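Local structure of host-nuclease inhibitor protein Gam, putative (Desulfovibrio vulgaris, 2P2U) at residues I25-I28 / D29-G33; A37-N40 / E41-A45. The protein probably binds double-stranded DNA and is assembled from two chains. All coordinates share one frame; numbering follows the deposited sequence.

In the fold
Interaction 1 (25-33) and interaction 2 (37-45) are consecutive pieces of the long helix 15-74, met in series along the chain, with their centres about 18 Å apart. Both lie on the same side of the chain's centre, at about 30 Å and 21 Å from it respectively. They do not touch each other; what they share is the helix and the second subunit, which packs against both. Interaction 1 is the more deeply covered, since strand 149-161 also reaches it through Ile161, whereas interaction 2 lies largely at the surface. Residues met on the second subunit run from Leu64 back to Ile43 as the helix is followed from Ile25 to Ile43, which indicates antiparallel pairing.

Interaction 1: residues I25-I28 / D29-G33; sequences IATI and DRKVG
Arg30 folds back over the preceding turn, setting its guanidinium above the carbonyl oxygen of Ala26. Ala26 O lies 3.2 Å from the guanidinium plane, over its centre, and 3.3 Å from Arg30 CZ. The oxygen therefore meets a flat face and not an N-H, and the pair is not a hydrogen bond. A bend at chi3 (-93°) turns the end of the chain back toward the start of the segment. At the edge of the group, near its plane, Arg30 NH1 gives a weak hydrogen bond of 3.4 Å to Thr27 OG1, which also has a weak bond to Ala23 O.

The backbone bonds are those of a continuous helix, part of the long helix 15-74. Asp29 N reaches Ile25 O at 2.9 Å, nearly straight at the hydrogen (171°). Lys31 N is 2.8 Å from Thr27 O, whereas Val32 N to Ile28 O is weak because the bond is strongly bent. Residues three or four apart fall on the same flank: Ile25, Ile28 and Val32 pack on Leu64, Leu57 and Ser54 of the second subunit, in a helix-to-helix interface between the two chains.

Apolar contact within the segment is slighter, with Ile28 CG2 approaching Val32 CG2 to 4.2 Å. Thr27 and Lys31 meet differently, as a methyl beside an ammonium: the side chains run alongside in the same direction and, with Thr27 CG2 anti to the backbone N, that methyl lies 4.0 Å from Lys31 NZ.

The carboxylate of Asp29 finds its ionic partner across the interface: OD1 forms a salt bridge with NE of Arg61 of the second subunit. Ile161 of strand 149-161 also touches the side chains of Ile25, Ala26 and Asp29.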
loop_
_atom_site.group_PDB
_atom_site.type_symbol
_atom_site.label_atom_id
_atom_site.label_comp_id
_atom_site.label_asym_id
_atom_site.label_seq_id
_atom_site.Cartn_x
_atom_site.Cartn_y
_atom_site.Cartn_z
ATOM N N ILE A 25 7.131 -32.239 -1.568
ATOM C CA ILE A 25 7.228 -30.793 -1.469
ATOM C C ILE A 25 7.157 -30.202 -2.877
ATOM O O ILE A 25 6.253 -29.427 -3.141
ATOM C CB ILE A 25 8.509 -30.316 -0.691
ATOM C CG1 ILE A 25 8.309 -30.423 0.833
ATOM C CG2 ILE A 25 8.932 -28.950 -1.108
ATOM C CD1 ILE A 25 9.579 -30.729 1.629
ATOM N N ALA A 26 8.049 -30.595 -3.791
ATOM C CA ALA A 26 8.112 -29.954 -5.101
ATOM C C ALA A 26 6.879 -30.255 -5.908
ATOM O O ALA A 26 6.665 -29.612 -6.932
ATOM C CB ALA A 26 9.355 -30.339 -5.869
ATOM N N THR A 27 6.064 -31.215 -5.450
ATOM C CA THR A 27 4.751 -31.511 -6.077
ATOM C C THR A 27 3.599 -30.532 -5.622
ATOM O O THR A 27 2.822 -30.025 -6.459
ATOM C CB THR A 27 4.429 -33.012 -5.909
ATOM O OG1 THR A 27 5.079 -33.700 -6.969
ATOM C CG2 THR A 27 2.913 -33.342 -5.940
ATOM N N ILE A 28 3.532 -30.316 -4.298
ATOM C CA ILE A 28 2.795 -29.254 -3.638
ATOM C C ILE A 28 3.095 -27.868 -4.208
ATOM O O ILE A 28 2.169 -27.154 -4.542
ATOM C CB ILE A 28 3.096 -29.198 -2.113
ATOM C CG1 ILE A 28 3.137 -30.583 -1.489
ATOM C CG2 ILE A 28 2.056 -28.336 -1.385
ATOM C CD1 ILE A 28 1.820 -31.349 -1.547
ATOM N N ASP A 29 4.364 -27.473 -4.277
ATOM C CA ASP A 29 4.730 -26.181 -4.860
ATOM C C ASP A 29 4.130 -26.054 -6.261
ATOM O O ASP A 29 3.734 -24.973 -6.694
ATOM C CB ASP A 29 6.256 -26.019 -5.005
ATOM C CG ASP A 29 6.922 -25.436 -3.768
ATOM O OD1 ASP A 29 6.478 -25.676 -2.625
ATOM O OD2 ASP A 29 7.948 -24.751 -3.949
ATOM N N ARG A 30 4.097 -27.172 -6.973
ATOM C CA ARG A 30 3.662 -27.158 -8.356
ATOM C C ARG A 30 2.132 -27.134 -8.404
ATOM O O ARG A 30 1.575 -26.486 -9.257
ATOM C CB ARG A 30 4.221 -28.375 -9.083
ATOM C CG ARG A 30 4.933 -28.082 -10.385
ATOM C CD ARG A 30 5.365 -29.410 -11.106
ATOM N NE ARG A 30 6.727 -29.816 -10.757
ATOM C CZ ARG A 30 7.012 -30.859 -10.005
ATOM N NH1 ARG A 30 6.032 -31.640 -9.531
ATOM N NH2 ARG A 30 8.283 -31.114 -9.728
ATOM N N LYS A 31 1.488 -27.844 -7.477
ATOM C CA LYS A 31 0.051 -27.830 -7.271
ATOM C C LYS A 31 -0.447 -26.457 -6.746
ATOM O O LYS A 31 -1.053 -25.686 -7.506
ATOM C CB LYS A 31 -0.344 -28.954 -6.317
ATOM C CG LYS A 31 -1.514 -29.841 -6.830
ATOM C CD LYS A 31 -1.048 -31.060 -7.753
ATOM C CE LYS A 31 -1.544 -32.494 -7.232
ATOM N NZ LYS A 31 -1.072 -33.027 -5.839
ATOM N N VAL A 32 -0.216 -26.146 -5.466
ATOM C CA VAL A 32 -0.462 -24.785 -4.946
ATOM C C VAL A 32 -0.290 -23.718 -6.032
ATOM O O VAL A 32 -1.284 -23.210 -6.517
ATOM C CB VAL A 32 0.402 -24.450 -3.700
ATOM C CG1 VAL A 32 0.627 -22.961 -3.565
ATOM C CG2 VAL A 32 -0.234 -24.967 -2.490
ATOM N N GLY A 33 0.950 -23.413 -6.429
ATOM C CA GLY A 33 1.254 -22.396 -7.451
ATOM C C GLY A 33 0.427 -22.460 -8.724
ATOM O O GLY A 33 0.602 -21.642 -9.605
#

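Interaction 2: residues A37-N40 / E41-A45; sequences AQMN and EAIDA
A local i to i+4 contact along helix 15-74 joins Met39, present as selenomethionine, to Ile43, on a stretch that is mostly surface. The two side chains lie alongside each other and point the same way, with Met39 CG 3.8 Å from Ile43 CD1. Met39 carries CG anti to its backbone N (chi1 175°), which places that methylene beside its own carbonyl carbon and on the flank of the following turn.

The same pair is tied through the backbone. Ile43 N reaches Met39 O at 2.8 Å with an angle of 172° at the hydrogen, and Ile43 CB and CG1 also border this oxygen. Around it the hydrogen bonding is less regular: Ala42 N is shared between Gln38 O and Met39 O, both weakly, and Glu41 N bonds weakly to Gln38 O at 3.4 Å.

The apolar flank faces the second subunit: Met39 packs on its Ala50, Ala42 on its Ala46, and Ile43 on its own counterpart, Ile43 of that chain, so that the two copies of helix 15-74 meet here.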
loop_
_atom_site.group_PDB
_atom_site.type_symbol
_atom_site.label_atom_id
_atom_site.label_comp_id
_atom_site.label_asym_id
_atom_site.label_seq_id
_atom_site.Cartn_x
_atom_site.Cartn_y
_atom_site.Cartn_z
ATOM N N ALA A 37 -3.222 -19.948 -9.867
ATOM C CA ALA A 37 -3.225 -19.419 -11.218
ATOM C C ALA A 37 -4.689 -19.329 -11.551
ATOM O O ALA A 37 -5.135 -18.382 -12.181
ATOM C CB ALA A 37 -2.496 -20.369 -12.191
ATOM N N GLN A 38 -5.429 -20.330 -11.088
ATOM C CA GLN A 38 -6.863 -20.410 -11.288
ATOM C C GLN A 38 -7.666 -19.313 -10.576
ATOM O O GLN A 38 -8.736 -18.909 -11.029
ATOM C CB GLN A 38 -7.348 -21.756 -10.795
ATOM C CG GLN A 38 -6.984 -22.840 -11.731
ATOM C CD GLN A 38 -7.819 -24.046 -11.484
ATOM O OE1 GLN A 38 -8.946 -23.933 -10.983
ATOM N NE2 GLN A 38 -7.284 -25.221 -11.817
HETATM N N MSE A 39 -7.157 -18.885 -9.432
HETATM C CA MSE A 39 -7.795 -17.861 -8.650
HETATM C C MSE A 39 -7.626 -16.540 -9.407
HETATM O O MSE A 39 -8.607 -15.809 -9.593
HETATM C CB MSE A 39 -7.170 -17.825 -7.259
HETATM C CG MSE A 39 -7.644 -16.737 -6.363
HETATM SE SE MSE A 39 -6.438 -16.530 -4.826
HETATM C CE MSE A 39 -5.001 -15.300 -5.411
ATOM N N ASN A 40 -6.401 -16.274 -9.868
ATOM C CA ASN A 40 -6.074 -15.084 -10.640
ATOM C C ASN A 40 -6.641 -15.089 -12.065
ATOM O O ASN A 40 -6.460 -14.134 -12.831
ATOM C CB ASN A 40 -4.565 -14.903 -10.678
ATOM C CG ASN A 40 -3.992 -14.474 -9.351
ATOM O OD1 ASN A 40 -4.636 -14.576 -8.310
ATOM N ND2 ASN A 40 -2.774 -13.980 -9.381
ATOM N N GLU A 41 -7.302 -16.180 -12.437
ATOM C CA GLU A 41 -8.078 -16.215 -13.659
ATOM C C GLU A 41 -9.560 -15.940 -13.341
ATOM O O GLU A 41 -10.300 -15.416 -14.176
ATOM C CB GLU A 41 -7.900 -17.576 -14.337
ATOM C CG GLU A 41 -8.945 -17.964 -15.419
ATOM C CD GLU A 41 -8.515 -19.188 -16.235
ATOM O OE1 GLU A 41 -8.253 -19.033 -17.449
ATOM O OE2 GLU A 41 -8.412 -20.304 -15.660
ATOM N N ALA A 42 -9.984 -16.308 -12.132
ATOM C CA ALA A 42 -11.354 -16.103 -11.687
ATOM C C ALA A 42 -11.558 -14.621 -11.336
ATOM O O ALA A 42 -12.585 -14.017 -11.708
ATOM C CB ALA A 42 -11.675 -17.006 -10.506
ATOM N N ILE A 43 -10.557 -14.073 -10.639
ATOM C CA ILE A 43 -10.450 -12.671 -10.274
ATOM C C ILE A 43 -10.156 -11.812 -11.491
ATOM O O ILE A 43 -10.606 -10.685 -11.607
ATOM C CB ILE A 43 -9.326 -12.506 -9.262
ATOM C CG1 ILE A 43 -9.848 -12.854 -7.886
ATOM C CG2 ILE A 43 -8.685 -11.122 -9.301
ATOM C CD1 ILE A 43 -8.743 -13.138 -6.923
ATOM N N ASP A 44 -9.386 -12.340 -12.411
ATOM C CA ASP A 44 -9.097 -11.569 -13.584
ATOM C C ASP A 44 -10.375 -11.371 -14.327
ATOM O O ASP A 44 -10.652 -10.270 -14.750
ATOM C CB ASP A 44 -8.047 -12.252 -14.461
ATOM C CG ASP A 44 -6.702 -11.545 -14.395
ATOM O OD1 ASP A 44 -6.450 -10.812 -13.381
ATOM O OD2 ASP A 44 -5.921 -11.712 -15.370
ATOM N N ALA A 45 -11.156 -12.445 -14.443
ATOM C CA ALA A 45 -12.391 -12.448 -15.202
ATOM C C ALA A 45 -13.463 -11.551 -14.542
ATOM O O ALA A 45 -14.231 -10.851 -15.224
ATOM C CB ALA A 45 -12.907 -13.862 -15.354
#